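Local coordinates for protease (Helicobacter pylori, PDB 5EUF), which is a zinc-dependent M16-family peptidase that probably cleaves the cytoplasmic domain of human junctional adhesion molecule A, weakening the gastric epithelial barrier, at residues B[51-56]-B[131-136]; B[146-151]-B[165-170]; B[121-126]-B[174-179]. All coordinates share one frame; numbering follows the deposited sequence.

Interaction 1. Residues B[51-56]-B[131-136]. With ZN (zinc ion), chain G.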
loop_
_atom_site.group_PDB
_atom_site.type_symbol
_atom_site.label_atom_id
_atom_site.label_comp_id
_atom_site.label_asym_id
_atom_site.label_seq_id
_atom_site.Cartn_x
_atom_site.Cartn_y
_atom_site.Cartn_z
ATOM N N ILE B 51 3.666 -3.052 -13.834
ATOM C CA ILE B 51 3.846 -2.502 -15.174
ATOM C C ILE B 51 5.275 -2.699 -15.672
ATOM O O ILE B 51 5.496 -3.020 -16.841
ATOM C CB ILE B 51 3.488 -1.000 -15.218
ATOM C CG1 ILE B 51 1.994 -0.806 -14.949
ATOM C CG2 ILE B 51 3.853 -0.392 -16.562
ATOM C CD1 ILE B 51 1.513 0.613 -15.165
ATOM N N ALA B 52 6.240 -2.514 -14.776
ATOM C CA ALA B 52 7.645 -2.712 -15.114
ATOM C C ALA B 52 7.874 -4.129 -15.635
ATOM O O ALA B 52 8.654 -4.344 -16.564
ATOM C CB ALA B 52 8.529 -2.434 -13.906
ATOM N N HIS B 53 7.169 -5.083 -15.033
ATOM C CA HIS B 53 7.239 -6.485 -15.426
ATOM C C HIS B 53 6.523 -6.748 -16.749
ATOM O O HIS B 53 6.978 -7.559 -17.552
ATOM C CB HIS B 53 6.647 -7.365 -14.326
ATOM C CG HIS B 53 6.623 -8.825 -14.658
ATOM N ND1 HIS B 53 5.499 -9.460 -15.140
ATOM C CD2 HIS B 53 7.582 -9.777 -14.565
ATOM C CE1 HIS B 53 5.767 -10.739 -15.336
ATOM N NE2 HIS B 53 7.024 -10.957 -14.997
HETATM N N MSE B 54 5.401 -6.068 -16.971
HETATM C CA MSE B 54 4.658 -6.204 -18.224
HETATM C C MSE B 54 5.520 -5.780 -19.411
HETATM O O MSE B 54 5.509 -6.428 -20.459
HETATM C CB MSE B 54 3.366 -5.379 -18.181
HETATM C CG MSE B 54 2.610 -5.287 -19.511
HETATM SE SE MSE B 54 1.730 -6.939 -20.088
HETATM C CE MSE B 54 0.798 -6.255 -21.655
ATOM N N LEU B 55 6.277 -4.700 -19.230
ATOM C CA LEU B 55 7.172 -4.190 -20.266
ATOM C C LEU B 55 8.216 -5.215 -20.702
ATOM O O LEU B 55 8.692 -5.178 -21.835
ATOM C CB LEU B 55 7.874 -2.923 -19.785
ATOM C CG LEU B 55 7.039 -1.647 -19.818
ATOM C CD1 LEU B 55 7.867 -0.461 -19.353
ATOM C CD2 LEU B 55 6.502 -1.415 -21.219
ATOM N N GLU B 56 8.578 -6.119 -19.798
ATOM C CA GLU B 56 9.495 -7.201 -20.134
ATOM C C GLU B 56 8.903 -8.064 -21.243
ATOM O O GLU B 56 9.595 -8.432 -22.194
ATOM C CB GLU B 56 9.809 -8.055 -18.901
ATOM C CG GLU B 56 10.600 -9.319 -19.207
ATOM C CD GLU B 56 10.754 -10.225 -18.000
ATOM O OE1 GLU B 56 10.605 -9.733 -16.862
ATOM O OE2 GLU B 56 11.019 -11.431 -18.192
ATOM N N ALA B 131 -1.776 -12.048 -16.784
ATOM C CA ALA B 131 -2.857 -12.314 -15.845
ATOM C C ALA B 131 -2.822 -13.781 -15.433
ATOM O O ALA B 131 -3.072 -14.113 -14.273
ATOM C CB ALA B 131 -4.202 -11.957 -16.453
ATOM N N GLU B 132 -2.509 -14.655 -16.388
ATOM C CA GLU B 132 -2.337 -16.075 -16.100
ATOM C C GLU B 132 -1.116 -16.280 -15.214
ATOM O O GLU B 132 -1.149 -17.062 -14.264
ATOM C CB GLU B 132 -2.188 -16.892 -17.387
ATOM C CG GLU B 132 -3.345 -16.766 -18.363
ATOM C CD GLU B 132 -4.672 -17.157 -17.753
ATOM O OE1 GLU B 132 -4.816 -18.325 -17.334
ATOM O OE2 GLU B 132 -5.572 -16.292 -17.694
ATOM N N GLU B 133 -0.041 -15.563 -15.535
ATOM C CA GLU B 133 1.211 -15.655 -14.790
ATOM C C GLU B 133 1.002 -15.256 -13.333
ATOM O O GLU B 133 1.691 -15.745 -12.438
ATOM C CB GLU B 133 2.288 -14.776 -15.437
ATOM C CG GLU B 133 3.678 -14.914 -14.822
ATOM C CD GLU B 133 4.726 -14.070 -15.535
ATOM O OE1 GLU B 133 4.484 -13.662 -16.692
ATOM O OE2 GLU B 133 5.794 -13.814 -14.935
ATOM N N ARG B 134 0.038 -14.369 -13.103
ATOM C CA ARG B 134 -0.299 -13.941 -11.752
ATOM C C ARG B 134 -1.086 -15.016 -11.009
ATOM O O ARG B 134 -0.752 -15.361 -9.876
ATOM C CB ARG B 134 -1.093 -12.634 -11.787
ATOM C CG ARG B 134 -1.828 -12.309 -10.492
ATOM C CD ARG B 134 -0.915 -11.762 -9.406
ATOM N NE ARG B 134 -1.554 -11.852 -8.094
ATOM C CZ ARG B 134 -1.142 -11.209 -7.006
ATOM N NH1 ARG B 134 -0.088 -10.406 -7.064
ATOM N NH2 ARG B 134 -1.791 -11.362 -5.858
ATOM N N ARG B 135 -2.125 -15.553 -11.643
ATOM C CA ARG B 135 -2.980 -16.520 -10.963
ATOM C C ARG B 135 -2.237 -17.819 -10.673
ATOM O O ARG B 135 -2.389 -18.403 -9.601
ATOM C CB ARG B 135 -4.241 -16.820 -11.775
ATOM C CG ARG B 135 -5.334 -17.455 -10.925
ATOM C CD ARG B 135 -6.419 -18.122 -11.749
ATOM N NE ARG B 135 -7.343 -18.863 -10.891
ATOM C CZ ARG B 135 -8.252 -19.728 -11.330
ATOM N NH1 ARG B 135 -8.366 -19.976 -12.629
ATOM N NH2 ARG B 135 -9.044 -20.352 -10.468
ATOM N N TRP B 136 -1.425 -18.262 -11.626
ATOM C CA TRP B 136 -0.727 -19.533 -11.494
ATOM C C TRP B 136 0.425 -19.482 -10.494
ATOM O O TRP B 136 0.536 -20.349 -9.627
ATOM C CB TRP B 136 -0.207 -19.996 -12.857
ATOM C CG TRP B 136 -1.256 -20.652 -13.712
ATOM C CD1 TRP B 136 -2.610 -20.596 -13.539
ATOM C CD2 TRP B 136 -1.034 -21.477 -14.865
ATOM N NE1 TRP B 136 -3.243 -21.326 -14.516
ATOM C CE2 TRP B 136 -2.299 -21.877 -15.342
ATOM C CE3 TRP B 136 0.111 -21.911 -15.542
ATOM C CZ2 TRP B 136 -2.450 -22.693 -16.464
ATOM C CZ3 TRP B 136 -0.041 -22.720 -16.656
ATOM C CH2 TRP B 136 -1.312 -23.102 -17.105
HETATM ZN ZN ZN G . 7.405 -13.055 -16.111
#
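H53 and E133 reach across from two separate helices, 51-58 and 120-139, and meet at one zinc ion. The E133 side chain is almost fully stretched: CG stands anti to the backbone N (chi1 -174°), and the chain stays extended on to CD, an extended arm that carries the carboxylate away from its helix. E133 CD lies 2.9 Å from the zinc. Of the two oxygens, OE2 is the one that binds, with E133 OE2 2.1 Å from the metal, whereas E133 OE1 stays back at 3.0 Å; the carboxylate is thus held chiefly through one oxygen. OE1 lies in the plane of the H53 ring, beyond its edge on the CE1 side.

H53 arrives from the opposite direction. CG anti to the backbone N carries the imidazole toward helix 120-139, and the rotation about CB-CG turns NE2 to the ion, with H53 NE2 2.4 Å from the zinc. Ring and carboxylate planes stand 72° apart. The 3.1 Å between H53 NE2 and E133 OE2 is no hydrogen bond but the spacing of two ligands on a shared metal; H53 CE1 is equally near E133 OE2, at the ring edge.

Around this pair, V130 packs on H53 one turn before E133. H57, whose ring meets that of H53, lies close to E133 and is probably a further zinc ligand. E56, the likely proton acceptor, sends OE1 to a hydrogen bond with T86. H53, E56 and H57 spell the inverted zinc-binding sequence HXXEH, and E133 supplies the distant glutamate on a later helix, as is characteristic of the M16 metallopeptidase active site.

Interaction 2. Residues B[146-151]-B[165-170]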
loop_
_atom_site.group_PDB
_atom_site.type_symbol
_atom_site.label_atom_id
_atom_site.label_comp_id
_atom_site.label_asym_id
_atom_site.label_seq_id
_atom_site.Cartn_x
_atom_site.Cartn_y
_atom_site.Cartn_z
ATOM N N LEU B 146 3.206 -16.833 -0.587
ATOM C CA LEU B 146 3.970 -16.535 0.620
ATOM C C LEU B 146 4.926 -15.372 0.387
ATOM O O LEU B 146 5.075 -14.494 1.237
ATOM C CB LEU B 146 4.749 -17.772 1.075
ATOM C CG LEU B 146 5.630 -17.615 2.313
ATOM C CD1 LEU B 146 4.781 -17.300 3.530
ATOM C CD2 LEU B 146 6.457 -18.870 2.545
ATOM N N TYR B 147 5.564 -15.378 -0.778
ATOM C CA TYR B 147 6.500 -14.332 -1.180
ATOM C C TYR B 147 5.793 -12.980 -1.281
ATOM O O TYR B 147 6.290 -11.963 -0.792
ATOM C CB TYR B 147 7.142 -14.709 -2.518
ATOM C CG TYR B 147 8.371 -13.917 -2.908
ATOM C CD1 TYR B 147 9.582 -14.108 -2.255
ATOM C CD2 TYR B 147 8.329 -13.010 -3.962
ATOM C CE1 TYR B 147 10.711 -13.393 -2.622
ATOM C CE2 TYR B 147 9.453 -12.294 -4.337
ATOM C CZ TYR B 147 10.640 -12.490 -3.664
ATOM O OH TYR B 147 11.758 -11.781 -4.036
ATOM N N PHE B 148 4.621 -12.984 -1.906
ATOM C CA PHE B 148 3.851 -11.763 -2.116
ATOM C C PHE B 148 3.274 -11.229 -0.809
ATOM O O PHE B 148 3.449 -10.055 -0.478
ATOM C CB PHE B 148 2.729 -12.016 -3.121
ATOM C CG PHE B 148 2.106 -10.764 -3.668
ATOM C CD1 PHE B 148 2.693 -10.089 -4.726
ATOM C CD2 PHE B 148 0.926 -10.272 -3.137
ATOM C CE1 PHE B 148 2.118 -8.940 -5.238
ATOM C CE2 PHE B 148 0.345 -9.125 -3.645
ATOM C CZ PHE B 148 0.941 -8.459 -4.698
ATOM N N ARG B 149 2.591 -12.096 -0.067
ATOM C CA ARG B 149 1.957 -11.702 1.188
ATOM C C ARG B 149 2.976 -11.246 2.232
ATOM O O ARG B 149 2.640 -10.482 3.139
ATOM C CB ARG B 149 1.116 -12.852 1.752
ATOM C CG ARG B 149 -0.109 -13.213 0.917
ATOM C CD ARG B 149 -1.171 -12.117 0.934
ATOM N NE ARG B 149 -1.747 -11.913 2.262
ATOM C CZ ARG B 149 -1.430 -10.904 3.070
ATOM N NH1 ARG B 149 -0.541 -9.999 2.688
ATOM N NH2 ARG B 149 -2.004 -10.798 4.261
ATOM N N PHE B 150 4.217 -11.709 2.110
ATOM C CA PHE B 150 5.258 -11.278 3.037
ATOM C C PHE B 150 5.564 -9.800 2.851
ATOM O O PHE B 150 5.554 -9.030 3.813
ATOM C CB PHE B 150 6.542 -12.096 2.863
ATOM C CG PHE B 150 7.693 -11.591 3.695
ATOM C CD1 PHE B 150 7.834 -11.980 5.018
ATOM C CD2 PHE B 150 8.628 -10.716 3.158
ATOM C CE1 PHE B 150 8.889 -11.508 5.787
ATOM C CE2 PHE B 150 9.681 -10.240 3.920
ATOM C CZ PHE B 150 9.811 -10.636 5.236
ATOM N N PHE B 151 5.841 -9.408 1.613
ATOM C CA PHE B 151 6.211 -8.029 1.329
ATOM C C PHE B 151 5.051 -7.070 1.592
ATOM O O PHE B 151 5.267 -5.902 1.910
ATOM C CB PHE B 151 6.715 -7.895 -0.109
ATOM C CG PHE B 151 8.131 -8.361 -0.294
ATOM C CD1 PHE B 151 9.194 -7.525 0.011
ATOM C CD2 PHE B 151 8.404 -9.636 -0.763
ATOM C CE1 PHE B 151 10.503 -7.952 -0.154
ATOM C CE2 PHE B 151 9.712 -10.070 -0.930
ATOM C CZ PHE B 151 10.761 -9.226 -0.624
ATOM N N ILE B 165 5.287 -8.747 -9.607
ATOM C CA ILE B 165 4.128 -9.298 -10.307
ATOM C C ILE B 165 2.932 -8.346 -10.207
ATOM O O ILE B 165 2.086 -8.300 -11.101
ATOM C CB ILE B 165 3.735 -10.697 -9.762
ATOM C CG1 ILE B 165 2.632 -11.328 -10.617
ATOM C CG2 ILE B 165 3.296 -10.620 -8.307
ATOM C CD1 ILE B 165 3.018 -11.547 -12.065
ATOM N N GLY B 166 2.875 -7.575 -9.123
ATOM C CA GLY B 166 1.805 -6.617 -8.922
ATOM C C GLY B 166 0.508 -7.235 -8.435
ATOM O O GLY B 166 0.402 -8.451 -8.285
ATOM N N PHE B 167 -0.484 -6.388 -8.184
ATOM C CA PHE B 167 -1.802 -6.847 -7.760
ATOM C C PHE B 167 -2.664 -7.200 -8.965
ATOM O O PHE B 167 -2.546 -6.576 -10.020
ATOM C CB PHE B 167 -2.488 -5.781 -6.903
ATOM C CG PHE B 167 -1.817 -5.551 -5.584
ATOM C CD1 PHE B 167 -2.090 -6.374 -4.505
ATOM C CD2 PHE B 167 -0.905 -4.523 -5.425
ATOM C CE1 PHE B 167 -1.469 -6.172 -3.285
ATOM C CE2 PHE B 167 -0.280 -4.314 -4.209
ATOM C CZ PHE B 167 -0.565 -5.140 -3.137
HETATM N N MSE B 168 -3.528 -8.200 -8.808
HETATM C CA MSE B 168 -4.341 -8.677 -9.921
HETATM C C MSE B 168 -5.214 -7.569 -10.504
HETATM O O MSE B 168 -5.277 -7.402 -11.722
HETATM C CB MSE B 168 -5.218 -9.856 -9.491
HETATM C CG MSE B 168 -6.167 -10.336 -10.583
HETATM SE SE MSE B 168 -5.256 -11.189 -12.090
HETATM C CE MSE B 168 -5.154 -12.999 -11.370
ATOM N N ASP B 169 -5.878 -6.809 -9.638
ATOM C CA ASP B 169 -6.755 -5.738 -10.100
ATOM C C ASP B 169 -5.967 -4.613 -10.767
ATOM O O ASP B 169 -6.496 -3.901 -11.619
ATOM C CB ASP B 169 -7.593 -5.184 -8.946
ATOM C CG ASP B 169 -8.785 -6.061 -8.619
ATOM O OD1 ASP B 169 -9.211 -6.839 -9.497
ATOM O OD2 ASP B 169 -9.300 -5.967 -7.485
ATOM N N ASP B 170 -4.708 -4.450 -10.377
ATOM C CA ASP B 170 -3.839 -3.502 -11.061
ATOM C C ASP B 170 -3.630 -3.963 -12.492
ATOM O O ASP B 170 -3.871 -3.213 -13.440
ATOM C CB ASP B 170 -2.500 -3.364 -10.341
ATOM C CG ASP B 170 -2.593 -2.487 -9.119
ATOM O OD1 ASP B 170 -3.729 -2.174 -8.712
ATOM O OD2 ASP B 170 -1.539 -2.110 -8.563
#
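F148 projects from helix 142-154 into the bend formed by I165, G166 and F167, just ahead of helix 168-172. With CG anti to the backbone N (chi1 -165°), its ring stands off the helix. F148 presents the CE2-CZ edge of its ring to F167 in a T-shaped stack, with planes at 83° and ring centroids 5.0 Å apart. CZ stands over one face near the rim, and CE2 reaches past the rim beside CE1; the nearest pair is F148 CE2 to F167 CE1 at 3.5 Å.

In F167, CG stands anti to the carbonyl carbon (chi1 -67°), and the turn about CB-CG sets a ring face toward F148; the ring also stacks on Y157 of the second subunit. I165 divides its branches: methyl CG2 meets F148 CD1 obliquely at 3.7 Å, while CG1, anti to the backbone N, leads CD1 away from F148; the residue also packs on R134 and T138 of helix 120-139. Between I165 and F167, G166, at a positive phi, brings its carbonyl O to 3.5 Å from F148 CE1.

R134 adds a cation-pi contact to the F148 ring. Across the two segments no hydrogen bond or salt bridge forms, so their fit rests on van der Waals contact and probably on the favourable electrostatics of ring edge against ring face.

Interaction 3. Residues B[121-126]-B[174-179]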
loop_
_atom_site.group_PDB
_atom_site.type_symbol
_atom_site.label_atom_id
_atom_site.label_comp_id
_atom_site.label_asym_id
_atom_site.label_seq_id
_atom_site.Cartn_x
_atom_site.Cartn_y
_atom_site.Cartn_z
ATOM N N ASP B 121 -3.212 -3.998 -30.138
ATOM C CA ASP B 121 -3.470 -5.395 -30.480
ATOM C C ASP B 121 -2.392 -6.334 -29.939
ATOM O O ASP B 121 -2.495 -7.553 -30.077
ATOM C CB ASP B 121 -3.587 -5.557 -31.998
ATOM C CG ASP B 121 -2.368 -5.039 -32.736
ATOM O OD1 ASP B 121 -2.343 -3.836 -33.071
ATOM O OD2 ASP B 121 -1.436 -5.834 -32.982
ATOM N N GLU B 122 -1.357 -5.760 -29.333
ATOM C CA GLU B 122 -0.302 -6.541 -28.696
ATOM C C GLU B 122 -0.431 -6.462 -27.185
ATOM O O GLU B 122 -0.133 -7.418 -26.470
ATOM C CB GLU B 122 1.077 -6.046 -29.129
ATOM C CG GLU B 122 1.332 -6.166 -30.616
ATOM C CD GLU B 122 2.676 -5.600 -31.022
ATOM O OE1 GLU B 122 3.138 -4.631 -30.381
ATOM O OE2 GLU B 122 3.270 -6.131 -31.984
ATOM N N PHE B 123 -0.880 -5.308 -26.707
ATOM C CA PHE B 123 -1.046 -5.082 -25.280
ATOM C C PHE B 123 -2.204 -5.891 -24.703
ATOM O O PHE B 123 -2.085 -6.475 -23.626
ATOM C CB PHE B 123 -1.260 -3.593 -25.004
ATOM C CG PHE B 123 -1.988 -3.315 -23.726
ATOM C CD1 PHE B 123 -1.360 -3.486 -22.505
ATOM C CD2 PHE B 123 -3.303 -2.885 -23.744
ATOM C CE1 PHE B 123 -2.032 -3.233 -21.327
ATOM C CE2 PHE B 123 -3.978 -2.629 -22.570
ATOM C CZ PHE B 123 -3.341 -2.802 -21.359
ATOM N N LEU B 124 -3.324 -5.919 -25.419
ATOM C CA LEU B 124 -4.517 -6.616 -24.941
ATOM C C LEU B 124 -4.323 -8.128 -24.765
ATOM O O LEU B 124 -4.671 -8.667 -23.713
ATOM C CB LEU B 124 -5.702 -6.346 -25.874
ATOM C CG LEU B 124 -6.252 -4.918 -25.862
ATOM C CD1 LEU B 124 -7.524 -4.824 -26.689
ATOM C CD2 LEU B 124 -6.500 -4.454 -24.435
ATOM N N PRO B 125 -3.769 -8.827 -25.778
ATOM C CA PRO B 125 -3.611 -10.266 -25.551
ATOM C C PRO B 125 -2.523 -10.593 -24.534
ATOM O O PRO B 125 -2.652 -11.573 -23.797
ATOM C CB PRO B 125 -3.231 -10.797 -26.936
ATOM C CG PRO B 125 -2.565 -9.653 -27.598
ATOM C CD PRO B 125 -3.312 -8.439 -27.126
ATOM N N GLU B 126 -1.471 -9.782 -24.491
ATOM C CA GLU B 126 -0.340 -10.059 -23.615
ATOM C C GLU B 126 -0.713 -9.870 -22.148
ATOM O O GLU B 126 -0.159 -10.533 -21.271
ATOM C CB GLU B 126 0.853 -9.172 -23.978
ATOM C CG GLU B 126 2.172 -9.610 -23.349
ATOM C CD GLU B 126 2.641 -10.973 -23.839
ATOM O OE1 GLU B 126 2.264 -11.379 -24.961
ATOM O OE2 GLU B 126 3.395 -11.641 -23.099
ATOM N N TRP B 174 -4.933 -2.033 -16.170
ATOM C CA TRP B 174 -3.931 -1.333 -16.966
ATOM C C TRP B 174 -4.571 -0.722 -18.202
ATOM O O TRP B 174 -5.568 -1.233 -18.710
ATOM C CB TRP B 174 -2.805 -2.276 -17.391
ATOM C CG TRP B 174 -1.877 -2.692 -16.293
ATOM C CD1 TRP B 174 -1.619 -2.025 -15.132
ATOM C CD2 TRP B 174 -1.079 -3.881 -16.259
ATOM N NE1 TRP B 174 -0.710 -2.725 -14.374
ATOM C CE2 TRP B 174 -0.362 -3.868 -15.046
ATOM C CE3 TRP B 174 -0.902 -4.956 -17.137
ATOM C CZ2 TRP B 174 0.518 -4.888 -14.688
ATOM C CZ3 TRP B 174 -0.026 -5.966 -16.781
ATOM C CH2 TRP B 174 0.672 -5.925 -15.567
ATOM N N THR B 175 -3.997 0.375 -18.679
ATOM C CA THR B 175 -4.379 0.924 -19.973
ATOM C C THR B 175 -3.138 1.046 -20.846
ATOM O O THR B 175 -2.019 1.101 -20.339
ATOM C CB THR B 175 -5.064 2.301 -19.848
ATOM O OG1 THR B 175 -4.137 3.258 -19.324
ATOM C CG2 THR B 175 -6.280 2.219 -18.939
ATOM N N LEU B 176 -3.343 1.078 -22.158
ATOM C CA LEU B 176 -2.242 1.235 -23.099
ATOM C C LEU B 176 -1.515 2.553 -22.845
ATOM O O LEU B 176 -0.294 2.635 -22.975
ATOM C CB LEU B 176 -2.753 1.173 -24.539
ATOM C CG LEU B 176 -1.697 1.244 -25.642
ATOM C CD1 LEU B 176 -0.727 0.077 -25.529
ATOM C CD2 LEU B 176 -2.358 1.269 -27.012
ATOM N N LYS B 177 -2.279 3.576 -22.469
ATOM C CA LYS B 177 -1.719 4.884 -22.155
ATOM C C LYS B 177 -0.794 4.800 -20.944
ATOM O O LYS B 177 0.277 5.406 -20.935
ATOM C CB LYS B 177 -2.837 5.900 -21.905
ATOM C CG LYS B 177 -2.359 7.334 -21.721
ATOM C CD LYS B 177 -3.534 8.284 -21.514
ATOM C CE LYS B 177 -3.071 9.698 -21.189
ATOM N NZ LYS B 177 -4.212 10.597 -20.836
ATOM N N ASP B 178 -1.211 4.043 -19.930
ATOM C CA ASP B 178 -0.410 3.858 -18.721
ATOM C C ASP B 178 0.957 3.281 -19.046
ATOM O O ASP B 178 1.983 3.755 -18.559
ATOM C CB ASP B 178 -1.124 2.938 -17.728
ATOM C CG ASP B 178 -2.277 3.619 -17.026
ATOM O OD1 ASP B 178 -2.181 4.837 -16.762
ATOM O OD2 ASP B 178 -3.280 2.933 -16.741
ATOM N N ILE B 179 0.953 2.252 -19.884
ATOM C CA ILE B 179 2.166 1.534 -20.243
ATOM C C ILE B 179 3.065 2.363 -21.158
ATOM O O ILE B 179 4.287 2.366 -20.998
ATOM C CB ILE B 179 1.813 0.194 -20.906
ATOM C CG1 ILE B 179 1.235 -0.752 -19.854
ATOM C CG2 ILE B 179 3.028 -0.424 -21.579
ATOM C CD1 ILE B 179 1.098 -2.165 -20.322
#
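F123, on helix 120-139, lies against the start of helix 176-186, whose first turn is closed by a capping box between T175 and D178; the contact joins two helices that both pack on the active-site helix 51-58 of this M16 peptidase. The F123 ring is thrust away from its own helix by a chi1 of 156°, CG roughly anti to the backbone N, and partners gather around it from several directions.

One face is turned to the backbone at L176, with L176 N 3.8 Å from F123 CE2. The leucine side chain runs back past the phenylalanine in the reverse direction, and L176 CD1 therefore touches the root of F123, 3.7 Å from its CB, instead of the ring tip. At the far end F123 CZ points to W174, whose carbonyl O lies at the ring edge near its plane, and W174 CB packs beside F123 CZ at 4.0 Å. I179 crosses obliquely: its extended CG1-CD1 branch brings CD1 to 3.5 Å from F123 CE1, approaching neither squarely over the face nor along the edge.

M54 of helix 51-58 also packs on F123, while W174 rests on I51 and I179 on L55, so the apolar cluster continues to the helix that carries H53.

In the cap, D178 N donates to T175 OG1 (3.1 Å), and T175 N returns a weak bond to the D178 carboxylate. D178 OD2, also in a salt bridge with K48, receives T175 OG1 at 2.7 Å from nearly straight above the carboxylate plane.

In the fold
Interactions 1 and 3 share helix 120-139: its later turns supply a zinc ligand, its first turns the phenylalanine of interaction 3, and both contacts reach helix 51-58, where M54 and L55 pack on residues of interaction 3. Interaction 2 borders interaction 1 on another flank, with R134 lying against F148, I165 and M168. The chemistry changes accordingly. Interaction 1 is a small, partly buried contact made through a metal; interactions 2 and 3 are larger, buried and apolar, the one a T-shaped ring pair, the other a phenylalanine among aliphatic and backbone groups. Of the three, interaction 2 alone also touches the second subunit. Along the chain it nests inside the loop that interaction 3 closes.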